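Local coordinates for alpha-L-rhamnosidase (Aspergillus terreus, PDB 6GSZ), which probably catalyses the hydrolysis of terminal non-reducing alpha-L-rhamnose residues in alpha-L-rhamnosides, at residues T255-S260 and E267-R272; A652-T657 and A678-N683; G658-L663 and G703-K708. All blocks are in the same frame, centred on the assembly; numbering follows the deposited sequence.

Interaction 1. Residues T255-S260 and E267-R272; sequences TGPIIS and EEYDSR. With CA (calcium ion), chain O; ACT (acetate ion), chain B.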
loop_
_atom_site.group_PDB
_atom_site.type_symbol
_atom_site.label_atom_id
_atom_site.label_comp_id
_atom_site.label_asym_id
_atom_site.label_seq_id
_atom_site.Cartn_x
_atom_site.Cartn_y
_atom_site.Cartn_z
ATOM N N THR A 255 -30.163 -12.274 10.730
ATOM C CA THR A 255 -28.897 -12.615 11.269
ATOM C C THR A 255 -28.526 -14.038 10.865
ATOM O O THR A 255 -29.370 -14.823 10.417
ATOM C CB THR A 255 -28.880 -12.480 12.792
ATOM O OG1 THR A 255 -29.889 -13.359 13.307
ATOM C CG2 THR A 255 -29.073 -11.047 13.220
ATOM N N GLY A 256 -27.244 -14.363 11.044
ATOM C CA GLY A 256 -26.745 -15.672 10.730
ATOM C C GLY A 256 -25.694 -16.127 11.733
ATOM O O GLY A 256 -25.690 -15.675 12.876
ATOM N N PRO A 257 -24.770 -17.026 11.334
ATOM C CA PRO A 257 -23.822 -17.562 12.294
ATOM C C PRO A 257 -22.815 -16.556 12.853
ATOM O O PRO A 257 -22.224 -16.807 13.919
ATOM C CB PRO A 257 -23.123 -18.691 11.525
ATOM C CG PRO A 257 -23.232 -18.243 10.054
ATOM C CD PRO A 257 -24.596 -17.576 9.985
ATOM N N ILE A 258 -22.548 -15.472 12.109
ATOM C CA ILE A 258 -21.620 -14.500 12.690
ATOM C C ILE A 258 -22.367 -13.721 13.770
ATOM O O ILE A 258 -23.301 -12.982 13.464
ATOM C CB ILE A 258 -20.971 -13.575 11.637
ATOM C CG1 ILE A 258 -20.366 -14.322 10.443
ATOM C CG2 ILE A 258 -19.930 -12.701 12.332
ATOM C CD1 ILE A 258 -20.055 -13.438 9.257
ATOM N N ILE A 259 -21.869 -13.837 15.015
ATOM C CA ILE A 259 -22.425 -13.101 16.137
ATOM C C ILE A 259 -21.884 -11.674 16.168
ATOM O O ILE A 259 -22.620 -10.710 16.396
ATOM C CB ILE A 259 -22.135 -13.830 17.466
ATOM C CG1 ILE A 259 -22.621 -15.279 17.426
ATOM C CG2 ILE A 259 -22.739 -13.076 18.631
ATOM C CD1 ILE A 259 -24.085 -15.445 17.071
ATOM N N SER A 260 -20.556 -11.557 15.966
ATOM C CA SER A 260 -19.908 -10.263 15.891
ATOM C C SER A 260 -18.679 -10.421 15.004
ATOM O O SER A 260 -18.092 -11.485 14.970
ATOM C CB SER A 260 -19.541 -9.705 17.247
ATOM O OG SER A 260 -18.662 -10.576 17.903
ATOM N N GLU A 267 -13.738 -11.823 15.590
ATOM C CA GLU A 267 -15.002 -12.411 15.134
ATOM C C GLU A 267 -15.429 -13.547 16.076
ATOM O O GLU A 267 -14.614 -14.437 16.392
ATOM C CB GLU A 267 -14.876 -12.981 13.721
ATOM C CG GLU A 267 -16.137 -13.692 13.270
ATOM C CD GLU A 267 -16.255 -13.929 11.774
ATOM O OE1 GLU A 267 -15.975 -12.950 11.004
ATOM O OE2 GLU A 267 -16.505 -15.110 11.389
ATOM N N GLU A 268 -16.718 -13.521 16.468
ATOM C CA GLU A 268 -17.407 -14.622 17.173
ATOM C C GLU A 268 -18.378 -15.246 16.157
ATOM O O GLU A 268 -19.258 -14.551 15.633
ATOM C CB GLU A 268 -18.125 -14.128 18.414
ATOM C CG GLU A 268 -18.925 -15.226 19.081
ATOM C CD GLU A 268 -19.644 -14.861 20.366
ATOM O OE1 GLU A 268 -19.416 -13.792 20.935
ATOM O OE2 GLU A 268 -20.444 -15.708 20.822
ATOM N N TYR A 269 -18.155 -16.531 15.870
ATOM C CA TYR A 269 -18.942 -17.278 14.892
ATOM C C TYR A 269 -19.547 -18.488 15.598
ATOM O O TYR A 269 -18.803 -19.298 16.145
ATOM C CB TYR A 269 -18.018 -17.707 13.751
ATOM C CG TYR A 269 -18.686 -18.361 12.580
ATOM C CD1 TYR A 269 -18.933 -19.728 12.561
ATOM C CD2 TYR A 269 -19.058 -17.634 11.466
ATOM C CE1 TYR A 269 -19.517 -20.345 11.460
ATOM C CE2 TYR A 269 -19.638 -18.233 10.365
ATOM C CZ TYR A 269 -19.882 -19.598 10.354
ATOM O OH TYR A 269 -20.482 -20.167 9.272
ATOM N N ASP A 270 -20.857 -18.648 15.448
ATOM C CA ASP A 270 -21.582 -19.805 16.029
ATOM C C ASP A 270 -22.099 -20.647 14.874
ATOM O O ASP A 270 -23.141 -20.322 14.298
ATOM C CB ASP A 270 -22.684 -19.384 16.994
ATOM C CG ASP A 270 -23.341 -20.555 17.699
ATOM O OD1 ASP A 270 -23.069 -21.730 17.298
ATOM O OD2 ASP A 270 -24.123 -20.259 18.655
ATOM N N SER A 271 -21.384 -21.730 14.549
ATOM C CA SER A 271 -21.725 -22.515 13.363
ATOM C C SER A 271 -23.078 -23.241 13.511
ATOM O O SER A 271 -23.655 -23.686 12.519
ATOM C CB SER A 271 -20.624 -23.517 13.027
ATOM O OG SER A 271 -20.524 -24.551 14.003
ATOM N N ARG A 272 -23.598 -23.327 14.738
ATOM C CA ARG A 272 -24.898 -23.908 14.968
ATOM C C ARG A 272 -26.006 -23.074 14.315
ATOM O O ARG A 272 -27.126 -23.573 14.095
ATOM C CB ARG A 272 -25.182 -24.075 16.467
ATOM C CG ARG A 272 -24.230 -25.035 17.157
ATOM C CD ARG A 272 -24.384 -25.000 18.652
ATOM N NE ARG A 272 -24.076 -23.690 19.217
ATOM C CZ ARG A 272 -24.156 -23.358 20.491
ATOM N NH1 ARG A 272 -24.585 -24.248 21.387
ATOM N NH2 ARG A 272 -23.883 -22.114 20.847
HETATM CA CA CA O . -20.386 -14.692 22.923
HETATM C C ACT B . -32.832 -11.765 13.496
HETATM O O ACT B . -32.735 -11.753 12.192
HETATM O OXT ACT B . -32.277 -12.622 14.268
HETATM C CH3 ACT B . -33.424 -10.690 14.275
HETATM O O HOH W 1 -19.593 -11.208 20.377
HETATM O O HOH W 2 -20.913 -15.006 25.248
HETATM O O HOH W 3 -22.520 -14.051 22.355
#
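A classic beta bulge in the hairpin of strands 258-262 and 266-270 sets Ile259 and Ser260 together against Glu268. Both backbone nitrogens reach the same carbonyl. Ile259 N gives the shorter bond, 2.8 Å to Glu268 O, and Ser260 N the longer one, 3.3 Å to Glu268 O. The bond from Ser260 N lies in the carbonyl plane, on a lone pair, while Ile259 N is tilted out of that plane. Glu268 N returns a bond to Ser260 O at 2.9 Å. Before the bulge, Asp270 N gives Pro257 O an almost straight bond (N-H...O 176°) of 2.8 Å.

Ile258 and Tyr269 share one face of the hairpin, and Pro257, just before the strand, lies over one face of the Tyr269 ring. Pro257 CB is 3.9 Å from the Tyr269 ring centroid, offset toward the rim, a CH-pi contact. Ile258 CG1 comes to the edge of the same ring, 3.7 Å from Tyr269 CD2. The ring hydroxyl is hydrogen-bonded to Glu274.

The other face carries Glu268. Its CG is anti to the backbone N (chi1 175°) and the chain beyond is extended. The side chain passes Ile259 and holds a calcium ion with both carboxylate oxygens, Glu268 OE1 at 2.4 Å and Glu268 OE2 at 2.3 Å from the metal. Two waters also bind the calcium. A third water donates to both Ser260 OG and Glu268 OE1, so the hydroxyl at the bulge is tied to the metal ligand.

Asp270 OD1 accepts from Arg272 N in an Asx turn, and the Arg272 guanidinium grips both Asp270 oxygens side-on. Strand 266-270 also pairs in parallel with strand 376-380, and Trp389 of strand 387-389 meets the Tyr269 ring.

Interaction 2. Residues A652-T657 and A678-N683; sequences ANETQT and AKRLVN. With NAG (2-acetamido-2-deoxy-beta-D-glucopyranose), chain E.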
loop_
_atom_site.group_PDB
_atom_site.type_symbol
_atom_site.label_atom_id
_atom_site.label_comp_id
_atom_site.label_asym_id
_atom_site.label_seq_id
_atom_site.Cartn_x
_atom_site.Cartn_y
_atom_site.Cartn_z
ATOM N N ALA A 652 22.276 24.330 14.909
ATOM C CA ALA A 652 21.804 24.578 16.270
ATOM C C ALA A 652 21.830 23.272 17.091
ATOM O O ALA A 652 22.192 23.283 18.275
ATOM C CB ALA A 652 20.420 25.186 16.239
ATOM N N ASN A 653 21.470 22.160 16.450
ATOM C CA ASN A 653 21.606 20.811 17.033
ATOM C C ASN A 653 22.467 19.949 16.107
ATOM O O ASN A 653 22.059 19.608 14.999
ATOM C CB ASN A 653 20.241 20.148 17.264
ATOM C CG ASN A 653 19.252 21.063 17.936
ATOM O OD1 ASN A 653 18.180 21.265 17.408
ATOM N ND2 ASN A 653 19.624 21.625 19.089
ATOM N N GLU A 654 23.656 19.578 16.588
ATOM C CA GLU A 654 24.579 18.730 15.834
ATOM C C GLU A 654 24.277 17.251 16.125
ATOM O O GLU A 654 24.962 16.572 16.860
ATOM C CB GLU A 654 26.020 19.104 16.180
ATOM C CG GLU A 654 26.481 20.432 15.594
ATOM C CD GLU A 654 27.103 20.337 14.200
ATOM O OE1 GLU A 654 27.952 19.466 14.022
ATOM O OE2 GLU A 654 26.663 21.118 13.282
ATOM N N THR A 655 23.179 16.802 15.524
ATOM C CA THR A 655 22.618 15.475 15.649
ATOM C C THR A 655 22.514 14.858 14.258
ATOM O O THR A 655 22.685 15.542 13.240
ATOM C CB THR A 655 21.221 15.545 16.261
ATOM O OG1 THR A 655 20.373 16.329 15.402
ATOM C CG2 THR A 655 21.247 16.143 17.655
ATOM N N GLN A 656 22.288 13.553 14.205
ATOM C CA GLN A 656 22.165 12.893 12.931
ATOM C C GLN A 656 21.084 13.577 12.090
ATOM O O GLN A 656 21.309 13.854 10.912
ATOM C CB GLN A 656 21.947 11.399 13.103
ATOM C CG GLN A 656 23.173 10.686 13.638
ATOM C CD GLN A 656 23.001 9.189 13.692
ATOM O OE1 GLN A 656 22.231 8.600 12.922
ATOM N NE2 GLN A 656 23.714 8.574 14.636
ATOM N N THR A 657 19.887 13.786 12.661
ATOM C CA THR A 657 18.822 14.439 11.886
ATOM C C THR A 657 19.134 15.924 11.618
ATOM O O THR A 657 18.862 16.434 10.512
ATOM C CB THR A 657 17.473 14.277 12.585
ATOM O OG1 THR A 657 17.185 12.881 12.581
ATOM C CG2 THR A 657 16.359 15.048 11.922
ATOM N N ALA A 678 29.016 17.460 6.385
ATOM C CA ALA A 678 29.014 15.994 6.052
ATOM C C ALA A 678 30.092 15.265 6.856
ATOM O O ALA A 678 29.873 14.178 7.385
ATOM C CB ALA A 678 29.136 15.729 4.575
ATOM N N LYS A 679 31.297 15.839 6.921
ATOM C CA LYS A 679 32.356 15.192 7.716
ATOM C C LYS A 679 31.995 15.174 9.218
ATOM O O LYS A 679 32.317 14.185 9.919
ATOM C CB LYS A 679 33.699 15.864 7.433
ATOM C CG LYS A 679 34.231 15.685 6.020
ATOM C CD LYS A 679 34.562 14.260 5.709
ATOM C CE LYS A 679 35.251 14.073 4.376
ATOM N NZ LYS A 679 35.440 12.617 4.133
ATOM N N ARG A 680 31.350 16.228 9.726
ATOM C CA ARG A 680 30.923 16.217 11.123
ATOM C C ARG A 680 29.834 15.173 11.365
ATOM O O ARG A 680 29.845 14.530 12.421
ATOM C CB ARG A 680 30.403 17.584 11.573
ATOM C CG ARG A 680 31.481 18.647 11.594
ATOM C CD ARG A 680 31.125 19.838 12.458
ATOM N NE ARG A 680 29.846 20.436 12.141
ATOM C CZ ARG A 680 29.573 21.241 11.134
ATOM N NH1 ARG A 680 30.553 21.644 10.324
ATOM N NH2 ARG A 680 28.313 21.610 10.924
ATOM N N LEU A 681 28.945 14.979 10.380
ATOM C CA LEU A 681 27.910 13.937 10.489
ATOM C C LEU A 681 28.571 12.559 10.648
ATOM O O LEU A 681 28.210 11.738 11.533
ATOM C CB LEU A 681 26.956 14.001 9.283
ATOM C CG LEU A 681 25.914 12.877 9.240
ATOM C CD1 LEU A 681 25.048 12.784 10.517
ATOM C CD2 LEU A 681 25.000 13.067 8.009
ATOM N N VAL A 682 29.555 12.281 9.792
ATOM C CA VAL A 682 30.263 10.982 9.827
ATOM C C VAL A 682 30.952 10.812 11.193
ATOM O O VAL A 682 30.935 9.702 11.745
ATOM C CB VAL A 682 31.273 10.855 8.676
ATOM C CG1 VAL A 682 32.193 9.652 8.864
ATOM C CG2 VAL A 682 30.566 10.783 7.336
ATOM N N ASN A 683 31.541 11.891 11.722
ATOM C CA ASN A 683 32.224 11.846 13.008
ATOM C C ASN A 683 31.236 11.528 14.138
ATOM O O ASN A 683 31.573 10.682 14.988
ATOM C CB ASN A 683 32.978 13.147 13.289
ATOM C CG ASN A 683 33.801 13.066 14.555
ATOM O OD1 ASN A 683 34.692 12.229 14.653
ATOM N ND2 ASN A 683 33.488 13.898 15.531
HETATM C C1 NAG E . 18.757 22.549 19.788
HETATM C C2 NAG E . 18.815 22.380 21.281
HETATM C C3 NAG E . 17.986 23.457 21.991
HETATM C C4 NAG E . 18.258 24.875 21.494
HETATM C C5 NAG E . 18.112 24.888 19.958
HETATM C C6 NAG E . 18.319 26.257 19.305
HETATM C C7 NAG E . 17.019 20.636 21.295
HETATM C C8 NAG E . 16.671 19.264 21.731
HETATM N N2 NAG E . 18.301 21.049 21.581
HETATM O O3 NAG E . 18.243 23.329 23.361
HETATM O O4 NAG E . 17.179 25.694 21.940
HETATM O O5 NAG E . 19.001 23.918 19.417
HETATM O O6 NAG E . 19.621 26.738 19.649
HETATM O O7 NAG E . 16.125 21.284 20.719
#
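Arg680, on helix 671-687, reaches across to Glu654, which lies in the turn just before helix 656-664. The path along the side chain starts at Arg680 CB, whose nearest Glu654 atom is Glu654 OE1 at 3.9 Å. CG stands anti to the carbonyl carbon (chi1 -66°), which starts the chain toward the turn. Arg680 CD passes 3.6 Å from Glu654 OE1. A bend at chi3 (-53°) then brings the guanidinium side-on to the carboxylate. Arg680 NE binds Glu654 OE1 at 2.8 Å, and that oxygen lies almost exactly in the guanidinium plane. Arg680 NH2 takes the other oxygen, Glu654 OE2, at 2.9 Å. Each nitrogen therefore holds a separate oxygen, and both approach on the syn side. The fit is not flat, because the two planes are 39° apart and both donors lie somewhat out of the carboxylate plane. NH2 also bonds Gly649 O, and Glu654 OE2 accepts from Met651 N. These bonds tie the chain leading into the turn to helix 671-687.

Glu654 is the centre of an inverse gamma turn. The next residue, Thr655, is the N-cap of helix 656-664, with OG1 bonded to Gly658 N. The contact therefore lies where a loop enters a helix, in the six-hairpin glycosidase domain.

Beside the salt bridge, one residue on along helix 671-687, the contact is apolar. Leu681 CD1 lies 3.8 Å from Gln656 CA, against the first turn of the helix. Leu681 CD1 is also 4.2 Å from Gln656 CG. The Gln656 amide turns elsewhere, to Gly693 N and Lys691 O. Asn653, one residue before Glu654, is N-glycosylated: its ND2 is joined to C1 of a GlcNAc.

Interaction 3. Residues G658-L663 and G703-K708; sequences GLALPL and GHTLSK
Lys708 NZ is shared by three groups. Outside the two segments it forms a salt bridge with Asp666, its strong partner, and a cation-pi contact with Tyr664. Across the two helices Lys708 NZ gives a weak hydrogen bond, 3.4 Å, to Leu663 O. The fully extended chain of Lys708, with CG anti to the backbone N (chi1 174°), carries the amine to the C-terminal end of helix 656-664. Lys708 CE follows the same carbonyl, 3.8 Å from Leu663 O.

Deeper in, Thr705 faces the other helix. Its OG1 sits beside its own backbone N (chi1 -61°) and is hydrogen-bonded to Leu701 O, one turn back. This turns the methyl outward. Thr705 CG2 lies 3.6 Å from Leu663 CB, and the two side chains cross at about a right angle. Thr705 CG2 is also 3.8 Å from Ala660 O. With just a methyl as the side chain of Ala660, the backbones come near, with Ala660 CA 6.2 Å from Thr705 CA.

Pro662 has no N-H to give to the turn before, and helix 656-664 is kinked there. The helix segments cross at 64°, with axes 9.5 Å apart. The two helices meet within the six-hairpin glycosidase domain, which in this family is an (alpha/alpha)6 barrel.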
loop_
_atom_site.group_PDB
_atom_site.type_symbol
_atom_site.label_atom_id
_atom_site.label_comp_id
_atom_site.label_asym_id
_atom_site.label_seq_id
_atom_site.Cartn_x
_atom_site.Cartn_y
_atom_site.Cartn_z
ATOM N N GLY A 658 19.657 16.620 12.626
ATOM C CA GLY A 658 19.939 18.038 12.500
ATOM C C GLY A 658 20.952 18.387 11.407
ATOM O O GLY A 658 20.822 19.458 10.786
ATOM N N LEU A 659 21.887 17.465 11.152
ATOM C CA LEU A 659 22.820 17.607 10.049
ATOM C C LEU A 659 22.238 17.018 8.758
ATOM O O LEU A 659 22.425 17.560 7.685
ATOM C CB LEU A 659 24.133 16.927 10.417
ATOM C CG LEU A 659 24.988 17.730 11.391
ATOM C CD1 LEU A 659 25.899 16.804 12.154
ATOM C CD2 LEU A 659 25.763 18.813 10.670
ATOM N N ALA A 660 21.611 15.839 8.823
ATOM C CA ALA A 660 21.208 15.149 7.584
ATOM C C ALA A 660 20.207 16.000 6.789
ATOM O O ALA A 660 20.256 16.078 5.557
ATOM C CB ALA A 660 20.637 13.792 7.878
ATOM N N LEU A 661 19.249 16.631 7.474
ATOM C CA LEU A 661 18.224 17.391 6.727
ATOM C C LEU A 661 18.802 18.547 5.914
ATOM O O LEU A 661 18.508 18.621 4.704
ATOM C CB LEU A 661 17.083 17.826 7.645
ATOM C CG LEU A 661 16.325 16.713 8.346
ATOM C CD1 LEU A 661 15.206 17.280 9.198
ATOM C CD2 LEU A 661 15.776 15.705 7.342
ATOM N N PRO A 662 19.570 19.493 6.507
ATOM C CA PRO A 662 20.126 20.546 5.665
ATOM C C PRO A 662 21.134 20.041 4.613
ATOM O O PRO A 662 21.250 20.658 3.581
ATOM C CB PRO A 662 20.740 21.510 6.686
ATOM C CG PRO A 662 21.075 20.617 7.859
ATOM C CD PRO A 662 19.906 19.667 7.938
ATOM N N LEU A 663 21.792 18.906 4.853
ATOM C CA LEU A 663 22.643 18.316 3.843
ATOM C C LEU A 663 21.812 17.797 2.669
ATOM O O LEU A 663 22.105 18.088 1.509
ATOM C CB LEU A 663 23.493 17.203 4.451
ATOM C CG LEU A 663 24.641 17.692 5.344
ATOM C CD1 LEU A 663 25.257 16.520 6.101
ATOM C CD2 LEU A 663 25.691 18.416 4.521
ATOM N N GLY A 703 20.841 7.352 4.757
ATOM C CA GLY A 703 21.757 6.679 3.859
ATOM C C GLY A 703 21.972 7.472 2.588
ATOM O O GLY A 703 23.103 7.567 2.086
ATOM N N HIS A 704 20.906 8.038 2.035
ATOM C CA HIS A 704 20.996 8.803 0.805
ATOM C C HIS A 704 21.824 10.060 1.018
ATOM O O HIS A 704 22.544 10.491 0.098
ATOM C CB HIS A 704 19.625 9.153 0.246
ATOM C CG HIS A 704 18.872 7.935 -0.131
ATOM N ND1 HIS A 704 19.312 7.083 -1.117
ATOM C CD2 HIS A 704 17.748 7.386 0.383
ATOM C CE1 HIS A 704 18.462 6.067 -1.223
ATOM N NE2 HIS A 704 17.506 6.224 -0.297
ATOM N N THR A 705 21.756 10.642 2.211
ATOM C CA THR A 705 22.492 11.838 2.524
ATOM C C THR A 705 23.983 11.495 2.558
ATOM O O THR A 705 24.842 12.217 1.992
ATOM C CB THR A 705 22.055 12.455 3.856
ATOM O OG1 THR A 705 20.670 12.818 3.791
ATOM C CG2 THR A 705 22.882 13.669 4.216
ATOM N N LEU A 706 24.339 10.400 3.244
ATOM C CA LEU A 706 25.733 10.025 3.367
ATOM C C LEU A 706 26.291 9.686 1.988
ATOM O O LEU A 706 27.406 10.123 1.628
ATOM C CB LEU A 706 25.886 8.865 4.364
ATOM C CG LEU A 706 25.692 9.265 5.821
ATOM C CD1 LEU A 706 25.424 8.034 6.664
ATOM C CD2 LEU A 706 26.906 10.016 6.337
ATOM N N SER A 707 25.556 8.948 1.173
ATOM C CA SER A 707 26.021 8.597 -0.175
ATOM C C SER A 707 26.158 9.847 -1.056
ATOM O O SER A 707 27.091 9.935 -1.855
ATOM C CB SER A 707 25.101 7.579 -0.813
ATOM O OG SER A 707 25.164 6.352 -0.100
ATOM N N LYS A 708 25.282 10.838 -0.915
ATOM C CA LYS A 708 25.323 12.086 -1.685
ATOM C C LYS A 708 26.688 12.764 -1.493
ATOM O O LYS A 708 27.206 13.384 -2.443
ATOM C CB LYS A 708 24.195 13.014 -1.214
ATOM C CG LYS A 708 24.179 14.419 -1.806
ATOM C CD LYS A 708 22.963 15.196 -1.351
ATOM C CE LYS A 708 22.900 16.604 -1.911
ATOM N NZ LYS A 708 21.551 17.181 -1.727
#

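In the fold
Interactions 2 and 3 are neighbours, with centres about 9 Å apart, and both use helix 656-664. Interaction 2 ties the start of that helix to helix 671-687. Interaction 3 ties its later turns to helix 699-708. Leu659 and Leu663 of interaction 3 also pack against residues of interaction 2. Interaction 3 is largely buried and mostly apolar, with one lysine at its exposed end. Interaction 2 is partly buried and rests on a salt bridge beside a glycosylated asparagine. Interaction 1 is remote, its centre more than 50 Å from both, across the chain's centre. It is partly buried too, but backbone bonds of a beta hairpin carry it, with calcium bound on one face.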